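Local coordinates for protein CaaX farnesyltransferase beta subunit Ram1 (PDB 4L9P) that probably transfers, together with its alpha subunit, a farnesyl group from farnesyl diphosphate to a cysteine near the C-terminus of target proteins, using a zinc ion, at residues 288-293 / 333-338; 387-392 / 450-455. One frame throughout, in Å; residues are numbered along the deposited sequence.

Interaction 1 of 2, residues 288-293 / 333-338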
loop_
_atom_site.group_PDB
_atom_site.type_symbol
_atom_site.label_atom_id
_atom_site.label_comp_id
_atom_site.label_asym_id
_atom_site.label_seq_id
_atom_site.Cartn_x
_atom_site.Cartn_y
_atom_site.Cartn_z
ATOM N N LEU B 288 -14.289 -10.346 -6.663
ATOM C CA LEU B 288 -13.135 -9.454 -6.390
ATOM C C LEU B 288 -13.500 -8.084 -5.773
ATOM O O LEU B 288 -12.978 -7.733 -4.734
ATOM C CB LEU B 288 -12.313 -9.245 -7.666
ATOM C CG LEU B 288 -11.092 -8.313 -7.519
ATOM C CD1 LEU B 288 -10.133 -8.789 -6.391
ATOM C CD2 LEU B 288 -10.389 -8.283 -8.861
ATOM N N PRO B 289 -14.467 -7.353 -6.345
ATOM C CA PRO B 289 -14.772 -6.079 -5.660
ATOM C C PRO B 289 -15.400 -6.331 -4.268
ATOM O O PRO B 289 -15.213 -5.497 -3.379
ATOM C CB PRO B 289 -15.745 -5.346 -6.630
ATOM C CG PRO B 289 -16.390 -6.493 -7.431
ATOM C CD PRO B 289 -15.278 -7.575 -7.562
ATOM N N GLU B 290 -16.165 -7.414 -4.111
ATOM C CA GLU B 290 -16.685 -7.749 -2.787
ATOM C C GLU B 290 -15.526 -8.012 -1.790
ATOM O O GLU B 290 -15.582 -7.532 -0.632
ATOM C CB GLU B 290 -17.585 -8.984 -2.877
ATOM C CG GLU B 290 -18.818 -8.749 -3.758
ATOM C CD GLU B 290 -18.632 -9.104 -5.207
ATOM O OE1 GLU B 290 -17.508 -9.259 -5.681
ATOM O OE2 GLU B 290 -19.661 -9.243 -5.912
ATOM N N TYR B 291 -14.482 -8.718 -2.225
ATOM C CA TYR B 291 -13.318 -8.952 -1.396
ATOM C C TYR B 291 -12.691 -7.594 -1.033
ATOM O O TYR B 291 -12.342 -7.335 0.131
ATOM C CB TYR B 291 -12.338 -9.822 -2.163
ATOM C CG TYR B 291 -10.938 -9.819 -1.601
ATOM C CD1 TYR B 291 -10.613 -10.569 -0.487
ATOM C CD2 TYR B 291 -9.958 -9.026 -2.170
ATOM C CE1 TYR B 291 -9.311 -10.591 0.035
ATOM C CE2 TYR B 291 -8.694 -9.005 -1.698
ATOM C CZ TYR B 291 -8.345 -9.729 -0.583
ATOM O OH TYR B 291 -7.032 -9.735 -0.190
ATOM N N LEU B 292 -12.543 -6.712 -2.020
ATOM C CA LEU B 292 -11.904 -5.427 -1.690
ATOM C C LEU B 292 -12.779 -4.611 -0.715
ATOM O O LEU B 292 -12.260 -3.959 0.201
ATOM C CB LEU B 292 -11.664 -4.627 -2.967
ATOM C CG LEU B 292 -10.718 -5.323 -3.961
ATOM C CD1 LEU B 292 -10.649 -4.603 -5.344
ATOM C CD2 LEU B 292 -9.284 -5.423 -3.346
ATOM N N SER B 293 -14.125 -4.647 -0.872
ATOM C CA SER B 293 -14.990 -3.953 0.080
ATOM C C SER B 293 -14.748 -4.474 1.522
ATOM O O SER B 293 -14.824 -3.703 2.498
ATOM C CB SER B 293 -16.433 -4.255 -0.306
ATOM O OG SER B 293 -17.324 -3.791 0.722
ATOM N N PRO B 333 -17.873 4.095 -5.340
ATOM C CA PRO B 333 -18.921 4.341 -4.322
ATOM C C PRO B 333 -19.752 3.101 -4.039
ATOM O O PRO B 333 -20.336 3.008 -2.957
ATOM C CB PRO B 333 -19.783 5.428 -4.938
ATOM C CG PRO B 333 -18.955 6.060 -6.047
ATOM C CD PRO B 333 -18.065 4.933 -6.541
ATOM N N ARG B 334 -19.794 2.152 -4.975
ATOM C CA ARG B 334 -20.578 0.965 -4.723
ATOM C C ARG B 334 -19.876 0.111 -3.680
ATOM O O ARG B 334 -20.555 -0.459 -2.790
ATOM C CB ARG B 334 -20.728 0.176 -5.993
ATOM C CG ARG B 334 -21.456 -1.169 -5.730
ATOM C CD ARG B 334 -21.939 -1.863 -6.991
ATOM N NE ARG B 334 -22.561 -3.148 -6.618
ATOM C CZ ARG B 334 -22.975 -4.059 -7.491
ATOM N NH1 ARG B 334 -22.827 -3.819 -8.787
ATOM N NH2 ARG B 334 -23.514 -5.220 -7.074
ATOM N N TYR B 335 -18.537 -0.018 -3.757
ATOM C CA TYR B 335 -17.834 -1.001 -2.915
ATOM C C TYR B 335 -17.113 -0.366 -1.718
ATOM O O TYR B 335 -16.706 -1.094 -0.811
ATOM C CB TYR B 335 -16.862 -1.848 -3.781
ATOM C CG TYR B 335 -17.640 -2.725 -4.739
ATOM C CD1 TYR B 335 -18.306 -3.876 -4.299
ATOM C CD2 TYR B 335 -17.771 -2.358 -6.086
ATOM C CE1 TYR B 335 -19.080 -4.630 -5.183
ATOM C CE2 TYR B 335 -18.517 -3.115 -6.998
ATOM C CZ TYR B 335 -19.160 -4.242 -6.520
ATOM O OH TYR B 335 -19.908 -5.006 -7.389
ATOM N N MET B 336 -16.924 0.949 -1.720
ATOM C CA MET B 336 -16.320 1.620 -0.587
ATOM C C MET B 336 -17.255 2.678 -0.063
ATOM O O MET B 336 -17.992 3.319 -0.831
ATOM C CB MET B 336 -15.011 2.336 -1.029
ATOM C CG MET B 336 -13.972 1.332 -1.544
ATOM S SD MET B 336 -13.352 0.333 -0.102
ATOM C CE MET B 336 -12.492 -0.948 -1.007
ATOM N N ASN B 337 -17.207 2.879 1.254
ATOM C CA ASN B 337 -17.893 4.003 1.881
ATOM C C ASN B 337 -17.002 5.242 1.646
ATOM O O ASN B 337 -15.987 5.410 2.321
ATOM C CB ASN B 337 -18.089 3.745 3.383
ATOM C CG ASN B 337 -18.896 4.851 4.029
ATOM O OD1 ASN B 337 -19.185 5.828 3.386
ATOM N ND2 ASN B 337 -19.269 4.692 5.294
ATOM N N ILE B 338 -17.353 6.099 0.687
ATOM C CA ILE B 338 -16.533 7.259 0.392
ATOM C C ILE B 338 -16.570 8.271 1.547
ATOM O O ILE B 338 -15.588 8.988 1.769
ATOM C CB ILE B 338 -16.880 7.864 -1.017
ATOM C CG1 ILE B 338 -16.452 6.851 -2.088
ATOM C CG2 ILE B 338 -16.125 9.160 -1.242
ATOM C CD1 ILE B 338 -16.855 7.179 -3.506
#
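P289 sets the CB-CG edge of its ring over one face of Y335 in a CH-pi contact that joins helix 288-293 to the C-terminal end of helix 328-335, two helices of the alpha-alpha toroid. The evidence for the CH-pi contact is direct: P289 CB stands 3.4 Å from the centroid of the Y335 ring and only 4° off its normal. P289 CG extends the contact outward, 3.7 Å from Y335 CZ, so the two side chains run side by side in the same direction. With CG anti to its own carbonyl carbon (chi1 -67°), Y335 turns a face to the proline, while CG of R334 covers part of the opposite face. The ring is thus held between a proline and an aliphatic arm.

Away from this pair, the buried part of the contact, formed by L292, S293 and M336, is the closer. Helix 312-323 covers L292 and P289. The outer side is looser: exposed E290 brings its CG no nearer than 4.4 Å to Y335 CE1, and its OE2 stays 5.7 Å from R334 NH2, too far for a salt bridge. At the subunit interface, K230 of the alpha subunit hydrogen-bonds to both S293 OG and Y335 O, tying the two segments together. The bend of M336 at chi2 (-70°) carries its methyl to the carbonyl of L292, where M336 CE ends 3.3 Å from L292 O.

Interaction 2 of 2, residues 387-392 / 450-455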
loop_
_atom_site.group_PDB
_atom_site.type_symbol
_atom_site.label_atom_id
_atom_site.label_comp_id
_atom_site.label_asym_id
_atom_site.label_seq_id
_atom_site.Cartn_x
_atom_site.Cartn_y
_atom_site.Cartn_z
ATOM N N GLN B 387 -15.279 12.197 -17.886
ATOM C CA GLN B 387 -15.318 13.438 -18.678
ATOM C C GLN B 387 -15.588 13.126 -20.125
ATOM O O GLN B 387 -14.886 12.363 -20.746
ATOM C CB GLN B 387 -14.018 14.234 -18.498
ATOM C CG GLN B 387 -13.619 14.372 -17.006
ATOM C CD GLN B 387 -14.506 15.333 -16.242
ATOM O OE1 GLN B 387 -14.537 16.520 -16.574
ATOM N NE2 GLN B 387 -15.243 14.827 -15.198
ATOM N N PRO B 388 -16.639 13.716 -20.692
ATOM C CA PRO B 388 -16.871 13.368 -22.102
ATOM C C PRO B 388 -15.903 14.148 -23.019
ATOM O O PRO B 388 -15.662 15.340 -22.774
ATOM C CB PRO B 388 -18.318 13.812 -22.324
ATOM C CG PRO B 388 -18.487 14.987 -21.354
ATOM C CD PRO B 388 -17.696 14.570 -20.115
ATOM N N LEU B 389 -15.332 13.500 -24.032
ATOM C CA LEU B 389 -14.527 14.274 -24.973
ATOM C C LEU B 389 -15.383 15.301 -25.738
ATOM O O LEU B 389 -14.927 16.421 -25.969
ATOM C CB LEU B 389 -13.734 13.377 -25.931
ATOM C CG LEU B 389 -12.561 12.605 -25.331
ATOM C CD1 LEU B 389 -11.563 12.273 -26.458
ATOM C CD2 LEU B 389 -11.894 13.371 -24.208
ATOM N N ALA B 390 -16.627 14.947 -26.083
ATOM C CA ALA B 390 -17.529 15.867 -26.839
ATOM C C ALA B 390 -18.175 16.954 -25.987
ATOM O O ALA B 390 -18.151 18.157 -26.343
ATOM C CB ALA B 390 -18.650 15.057 -27.584
ATOM N N GLY B 391 -18.805 16.516 -24.896
ATOM C CA GLY B 391 -19.621 17.368 -24.047
ATOM C C GLY B 391 -18.893 18.612 -23.574
ATOM O O GLY B 391 -17.657 18.802 -23.837
ATOM N N PRO B 392 -19.645 19.511 -22.909
ATOM C CA PRO B 392 -18.947 20.698 -22.408
ATOM C C PRO B 392 -18.161 20.276 -21.140
ATOM O O PRO B 392 -18.594 19.318 -20.442
ATOM C CB PRO B 392 -20.098 21.669 -22.092
ATOM C CG PRO B 392 -21.322 20.758 -21.810
ATOM C CD PRO B 392 -21.119 19.575 -22.730
ATOM N N CYS B 450 -10.668 10.379 -16.137
ATOM C CA CYS B 450 -11.086 9.306 -17.051
ATOM C C CYS B 450 -12.156 9.887 -18.009
ATOM O O CYS B 450 -12.822 10.887 -17.719
ATOM C CB CYS B 450 -11.538 8.042 -16.266
ATOM S SG CYS B 450 -12.968 8.342 -15.222
ATOM N N THR B 451 -12.274 9.290 -19.179
ATOM C CA THR B 451 -13.074 9.841 -20.267
ATOM C C THR B 451 -13.950 8.750 -20.874
ATOM O O THR B 451 -13.893 7.596 -20.460
ATOM C CB THR B 451 -12.163 10.429 -21.371
ATOM O OG1 THR B 451 -11.540 9.344 -22.089
ATOM C CG2 THR B 451 -11.117 11.403 -20.813
ATOM N N ASP B 452 -14.772 9.142 -21.841
ATOM C CA ASP B 452 -15.603 8.196 -22.582
ATOM C C ASP B 452 -14.901 7.696 -23.839
ATOM O O ASP B 452 -15.551 7.106 -24.726
ATOM C CB ASP B 452 -16.963 8.840 -22.940
ATOM C CG ASP B 452 -16.830 10.117 -23.812
ATOM O OD1 ASP B 452 -15.698 10.547 -24.087
ATOM O OD2 ASP B 452 -17.878 10.717 -24.213
ATOM N N SER B 453 -13.595 7.947 -23.925
ATOM C CA SER B 453 -12.791 7.533 -25.067
ATOM C C SER B 453 -11.670 6.602 -24.679
ATOM O O SER B 453 -10.714 7.023 -24.048
ATOM C CB SER B 453 -12.215 8.783 -25.745
ATOM O OG SER B 453 -11.585 8.408 -26.959
ATOM N N SER B 454 -11.806 5.330 -25.025
ATOM C CA SER B 454 -10.826 4.350 -24.593
ATOM C C SER B 454 -9.935 3.873 -25.684
ATOM O O SER B 454 -10.387 3.767 -26.810
ATOM C CB SER B 454 -11.542 3.165 -23.914
ATOM O OG SER B 454 -10.599 2.183 -23.475
ATOM N N VAL B 455 -8.663 3.615 -25.398
ATOM C CA VAL B 455 -7.806 2.976 -26.399
ATOM C C VAL B 455 -8.101 1.487 -26.534
ATOM O O VAL B 455 -7.702 0.871 -27.518
ATOM C CB VAL B 455 -6.280 3.181 -26.187
ATOM C CG1 VAL B 455 -5.918 4.654 -26.132
ATOM C CG2 VAL B 455 -5.801 2.480 -24.970
#
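A single beta bridge between two loops, Q387 with T451, organises this contact at the periphery of the alpha-alpha toroid. Their CA atoms are 4.5 Å apart, and next to them Q387 N donates to C450 O at 2.8 Å in a nearly straight bond (173°). The return bond, from D452 N to Q387 O, is weak at 3.4 Å; T451 CA approaches the same carbonyl oxygen in a CA-H...O contact of 3.1 Å.

Beyond the bridge, side chains take over. D452 has CG between its backbone N and carbonyl carbon (chi1 60°), which brings the carboxylate against the other loop: OD1 accepts from L389 N at 3.0 Å on its syn side, 34° out of the carboxylate plane, while OD2 lies against P388 CA and CB. L389 answers with a forked grip, CD1 meeting S453 CB at 3.6 Å and CD2 meeting T451 CG2 at 4.0 Å. An ST turn shapes the 450-455 loop, S453 N donating to T451 OG1, which is also hydrogen-bonded with S466 O.

The 387-392 loop follows helix 375-384, whereas the loop at 450-455 continues from strand 446-449; L389 and T451 both touch K468 on the antiparallel partner strand, 468-471.

In the fold
Both contacts belong to the alpha-alpha toroid and follow one another in series, interaction 1 closing at 338 before interaction 2 opens at 387. Their centres are 25 Å apart and their nearest atoms about 11 Å, so they do not touch and share no helix or strand. Interaction 1 joins helices 288-293 and 328-335 at the alpha-subunit interface, beside helix 312-323. Interaction 2 ties two peripheral loops within the beta subunit, next to the small sheet of strands 446-449 and 468-471. Neither contributes residues to the zinc or ligand site; the side chain of L292 is about 12 Å from the bound farnesyl diphosphate analogue.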